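Local structure of phosphogluconate dehydrogenase NAD-binding putative C-terminal domain-containing protein (Sinorhizobium meliloti, 4EZB) at residues Ala49-Pro61 with Ala71-Ala83. The protein is of unknown function but is probably an oxidoreductase that binds a dinucleotide cofactor. Sequence-based numbering, arbitrary orientation.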
loop_
_atom_site.group_PDB
_atom_site.type_symbol
_atom_site.label_atom_id
_atom_site.label_comp_id
_atom_site.label_asym_id
_atom_site.label_seq_id
_atom_site.Cartn_x
_atom_site.Cartn_y
_atom_site.Cartn_z
ATOM N N ALA A 49 13.793 41.200 -7.685
ATOM C CA ALA A 49 12.758 41.954 -6.999
ATOM C C ALA A 49 13.356 42.643 -5.781
ATOM O O ALA A 49 14.317 42.137 -5.196
ATOM C CB ALA A 49 11.629 41.022 -6.585
ATOM N N ARG A 50 12.815 43.809 -5.422
ATOM C CA ARG A 50 13.072 44.379 -4.107
ATOM C C ARG A 50 12.665 43.346 -3.042
ATOM O O ARG A 50 11.487 43.001 -2.918
ATOM C CB ARG A 50 12.283 45.678 -3.910
ATOM C CG ARG A 50 13.082 46.956 -4.129
ATOM C CD ARG A 50 13.205 47.309 -5.605
ATOM N NE ARG A 50 13.979 48.532 -5.827
ATOM C CZ ARG A 50 14.123 49.132 -7.007
ATOM N NH1 ARG A 50 13.544 48.631 -8.092
ATOM N NH2 ARG A 50 14.847 50.240 -7.106
ATOM N N LEU A 51 13.649 42.830 -2.310
ATOM C CA LEU A 51 13.408 41.892 -1.227
ATOM C C LEU A 51 13.374 42.612 0.112
ATOM O O LEU A 51 14.011 43.649 0.276
ATOM C CB LEU A 51 14.476 40.787 -1.227
ATOM C CG LEU A 51 14.598 39.889 -2.478
ATOM C CD1 LEU A 51 15.713 38.860 -2.361
ATOM C CD2 LEU A 51 13.284 39.172 -2.779
ATOM N N ALA A 52 12.606 42.068 1.056
ATOM C CA ALA A 52 12.588 42.508 2.464
ATOM C C ALA A 52 12.270 41.301 3.326
ATOM O O ALA A 52 11.813 40.273 2.815
ATOM C CB ALA A 52 11.567 43.615 2.699
ATOM N N ALA A 53 12.535 41.401 4.624
ATOM C CA ALA A 53 12.176 40.324 5.533
ATOM C C ALA A 53 11.840 40.851 6.927
ATOM O O ALA A 53 12.586 41.669 7.488
ATOM C CB ALA A 53 13.284 39.296 5.608
ATOM N N TYR A 54 10.704 40.408 7.473
ATOM C CA TYR A 54 10.443 40.612 8.891
ATOM C C TYR A 54 10.788 39.337 9.669
ATOM O O TYR A 54 10.412 38.217 9.276
ATOM C CB TYR A 54 9.025 41.104 9.209
ATOM C CG TYR A 54 8.766 41.109 10.708
ATOM C CD1 TYR A 54 9.292 42.113 11.535
ATOM C CD2 TYR A 54 8.050 40.073 11.313
ATOM C CE1 TYR A 54 9.080 42.093 12.911
ATOM C CE2 TYR A 54 7.839 40.045 12.683
ATOM C CZ TYR A 54 8.349 41.052 13.469
ATOM O OH TYR A 54 8.118 40.999 14.818
ATOM N N ASP A 55 11.540 39.524 10.750
ATOM C CA ASP A 55 11.892 38.446 11.663
ATOM C C ASP A 55 11.933 39.061 13.066
ATOM O O ASP A 55 12.346 40.210 13.233
ATOM C CB ASP A 55 13.245 37.844 11.270
ATOM C CG ASP A 55 13.493 36.479 11.881
ATOM O OD1 ASP A 55 13.650 35.521 11.101
ATOM O OD2 ASP A 55 13.571 36.349 13.125
ATOM N N LEU A 56 11.463 38.308 14.060
ATOM C CA LEU A 56 11.480 38.764 15.455
ATOM C C LEU A 56 12.911 38.962 15.938
ATOM O O LEU A 56 13.170 39.823 16.782
ATOM C CB LEU A 56 10.770 37.755 16.367
ATOM C CG LEU A 56 9.253 37.547 16.253
ATOM C CD1 LEU A 56 8.859 36.174 16.801
ATOM C CD2 LEU A 56 8.458 38.660 16.936
ATOM N N ARG A 57 13.832 38.160 15.400
ATOM C CA ARG A 57 15.234 38.222 15.787
ATOM C C ARG A 57 15.934 39.505 15.327
ATOM O O ARG A 57 17.009 39.843 15.840
ATOM C CB ARG A 57 16.000 36.999 15.282
ATOM C CG ARG A 57 15.527 35.671 15.838
ATOM C CD ARG A 57 16.239 34.529 15.137
ATOM N NE ARG A 57 15.989 34.525 13.691
ATOM C CZ ARG A 57 16.550 33.671 12.828
ATOM N NH1 ARG A 57 17.404 32.749 13.271
ATOM N NH2 ARG A 57 16.250 33.736 11.522
ATOM N N PHE A 58 15.338 40.218 14.371
ATOM C CA PHE A 58 15.844 41.528 13.961
ATOM C C PHE A 58 15.796 42.546 15.119
ATOM O O PHE A 58 16.455 43.587 15.061
ATOM C CB PHE A 58 15.103 42.063 12.722
ATOM C CG PHE A 58 15.585 41.486 11.403
ATOM C CD1 PHE A 58 16.950 41.415 11.095
ATOM C CD2 PHE A 58 14.669 41.037 10.449
ATOM C CE1 PHE A 58 17.388 40.882 9.877
ATOM C CE2 PHE A 58 15.100 40.505 9.233
ATOM C CZ PHE A 58 16.460 40.433 8.942
ATOM N N ASN A 59 15.042 42.208 16.172
ATOM C CA ASN A 59 14.832 43.059 17.355
ATOM C C ASN A 59 15.505 42.548 18.634
ATOM O O ASN A 59 15.440 43.196 19.680
ATOM C CB ASN A 59 13.328 43.204 17.625
ATOM C CG ASN A 59 12.610 43.953 16.523
ATOM O OD1 ASN A 59 13.036 45.032 16.110
ATOM N ND2 ASN A 59 11.524 43.377 16.031
ATOM N N ASP A 60 16.117 41.372 18.544
ATOM C CA ASP A 60 16.789 40.733 19.668
ATOM C C ASP A 60 18.250 41.138 19.656
ATOM O O ASP A 60 18.957 40.793 18.720
ATOM C CB ASP A 60 16.695 39.216 19.504
ATOM C CG ASP A 60 17.188 38.469 20.710
ATOM O OD1 ASP A 60 18.066 38.961 21.447
ATOM O OD2 ASP A 60 16.678 37.369 20.932
ATOM N N PRO A 61 18.723 41.859 20.698
ATOM C CA PRO A 61 20.128 42.298 20.702
ATOM C C PRO A 61 21.136 41.149 20.522
ATOM O O PRO A 61 22.258 41.377 20.060
ATOM C CB PRO A 61 20.288 42.932 22.086
ATOM C CG PRO A 61 18.918 43.403 22.434
ATOM C CD PRO A 61 17.994 42.349 21.884
ATOM N N ALA A 71 21.214 39.370 6.121
ATOM C CA ALA A 71 20.221 40.032 5.290
ATOM C C ALA A 71 20.914 40.933 4.268
ATOM O O ALA A 71 20.516 40.978 3.098
ATOM C CB ALA A 71 19.249 40.829 6.148
ATOM N N ALA A 72 21.957 41.631 4.714
ATOM C CA ALA A 72 22.748 42.501 3.846
ATOM C C ALA A 72 23.562 41.688 2.824
ATOM O O ALA A 72 23.673 42.076 1.663
ATOM C CB ALA A 72 23.651 43.398 4.682
ATOM N N GLU A 73 24.086 40.545 3.266
ATOM C CA GLU A 73 24.885 39.661 2.423
ATOM C C GLU A 73 24.068 38.972 1.311
ATOM O O GLU A 73 24.599 38.713 0.220
ATOM C CB GLU A 73 25.585 38.616 3.283
ATOM C CG GLU A 73 26.752 37.948 2.588
ATOM C CD GLU A 73 26.760 36.448 2.784
ATOM O OE1 GLU A 73 25.845 35.932 3.466
ATOM O OE2 GLU A 73 27.679 35.785 2.248
ATOM N N LEU A 74 22.794 38.667 1.594
ATOM C CA LEU A 74 21.868 38.121 0.583
ATOM C C LEU A 74 21.096 39.234 -0.134
ATOM O O LEU A 74 20.298 38.970 -1.022
ATOM C CB LEU A 74 20.916 37.067 1.189
ATOM C CG LEU A 74 21.556 35.863 1.915
ATOM C CD1 LEU A 74 20.564 35.043 2.728
ATOM C CD2 LEU A 74 22.351 34.946 0.998
ATOM N N GLY A 75 21.357 40.480 0.248
ATOM C CA GLY A 75 20.753 41.642 -0.398
ATOM C C GLY A 75 19.275 41.797 -0.115
ATOM O O GLY A 75 18.505 42.164 -1.014
ATOM N N VAL A 76 18.896 41.517 1.139
ATOM C CA VAL A 76 17.521 41.623 1.647
ATOM C C VAL A 76 17.435 42.735 2.706
ATOM O O VAL A 76 18.301 42.827 3.566
ATOM C CB VAL A 76 17.083 40.284 2.292
ATOM C CG1 VAL A 76 15.700 40.397 2.920
ATOM C CG2 VAL A 76 17.111 39.152 1.274
ATOM N N GLU A 77 16.399 43.568 2.656
ATOM C CA GLU A 77 16.226 44.591 3.676
ATOM C C GLU A 77 15.533 44.052 4.933
ATOM O O GLU A 77 14.469 43.420 4.851
ATOM C CB GLU A 77 15.450 45.796 3.150
ATOM C CG GLU A 77 15.656 47.026 4.029
ATOM C CD GLU A 77 14.471 47.982 4.065
ATOM O OE1 GLU A 77 13.808 48.173 3.022
ATOM O OE2 GLU A 77 14.213 48.567 5.145
ATOM N N PRO A 78 16.138 44.294 6.107
ATOM C CA PRO A 78 15.452 43.981 7.363
ATOM C C PRO A 78 14.322 44.968 7.643
ATOM O O PRO A 78 14.450 46.148 7.370
ATOM C CB PRO A 78 16.564 44.114 8.414
ATOM C CG PRO A 78 17.842 43.966 7.644
ATOM C CD PRO A 78 17.556 44.631 6.329
ATOM N N LEU A 79 13.203 44.468 8.137
ATOM C CA LEU A 79 12.107 45.314 8.548
ATOM C C LEU A 79 12.088 45.232 10.062
ATOM O O LEU A 79 12.245 44.147 10.614
ATOM C CB LEU A 79 10.782 44.796 7.959
ATOM C CG LEU A 79 10.637 44.780 6.427
ATOM C CD1 LEU A 79 9.567 43.803 5.967
ATOM C CD2 LEU A 79 10.358 46.183 5.897
ATOM N N ASP A 80 11.921 46.372 10.727
ATOM C CA ASP A 80 11.880 46.412 12.197
ATOM C C ASP A 80 10.550 45.849 12.738
ATOM O O ASP A 80 10.497 45.296 13.851
ATOM C CB ASP A 80 12.112 47.847 12.703
ATOM C CG ASP A 80 12.485 47.900 14.187
ATOM O OD1 ASP A 80 13.610 47.475 14.543
ATOM O OD2 ASP A 80 11.660 48.379 14.999
ATOM N N ASP A 81 9.497 45.977 11.923
ATOM C CA ASP A 81 8.119 45.681 12.315
ATOM C C ASP A 81 7.334 44.945 11.214
ATOM O O ASP A 81 7.664 45.038 10.010
ATOM C CB ASP A 81 7.400 46.988 12.673
ATOM C CG ASP A 81 6.068 46.750 13.352
ATOM O OD1 ASP A 81 6.033 45.990 14.344
ATOM O OD2 ASP A 81 5.050 47.312 12.894
ATOM N N VAL A 82 6.289 44.229 11.628
ATOM C CA VAL A 82 5.393 43.564 10.676
ATOM C C VAL A 82 4.720 44.565 9.704
ATOM O O VAL A 82 4.443 44.225 8.546
ATOM C CB VAL A 82 4.381 42.609 11.369
ATOM C CG1 VAL A 82 3.337 43.370 12.189
ATOM C CG2 VAL A 82 3.715 41.712 10.336
ATOM N N ALA A 83 4.518 45.805 10.162
ATOM C CA ALA A 83 3.875 46.841 9.350
ATOM C C ALA A 83 4.704 47.285 8.157
ATOM O O ALA A 83 4.193 47.954 7.256
ATOM C CB ALA A 83 3.481 48.029 10.201
#
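Phe58 lays one face of its ring on Pro78, whose CB stands 3.6 Å from the ring centroid and 12° off the normal, a CH-pi contact. With CG anti to the carbonyl carbon, the ring points at the returning chain, and its edge at CZ meets CB of Ala71, 4.0 Å away, in the last turn of helix 64-73. With an alanine in place of Phe58, Pro78 CB would probably lose its aromatic cover and a gap would open between the 56-58 turn and Pro78 with Ala71. Next along, the Asn59 amide gives ND2 to O of Asp80 at 3.1 Å, the acceptor lying in the amide plane; the Asp80 carboxylate stands nearly perpendicular to that amide. Tyr54 has its CG anti to the backbone N (chi1 172°), which carries the ring against the turn after strand 77-79: N of Val82 sits over one face, toward the rim, and O of Asp80 lies at the edge. Strands 50-54 and 77-79 run parallel, their axes 35° apart. Ala53 makes the two shorter bonds of the strand ladder, giving N to O of Glu77 (2.8 Å) and receiving N of Leu79 on its O (2.9 Å), while the bond from Glu77 N to Leu51 O is weak. Val76 packs CG1 against CB of Ala53 at 3.8 Å and CG2 against Leu51; helix 34-44 covers Leu51 and Val76 through Ala40. Gly75, with positive phi, ends helix 64-73 in a Schellman motif. Strand 50-54, helix 64-73 and edge strand 77-79 thus form a beta-alpha-beta crossover in this chain's Rossmann-type sheet.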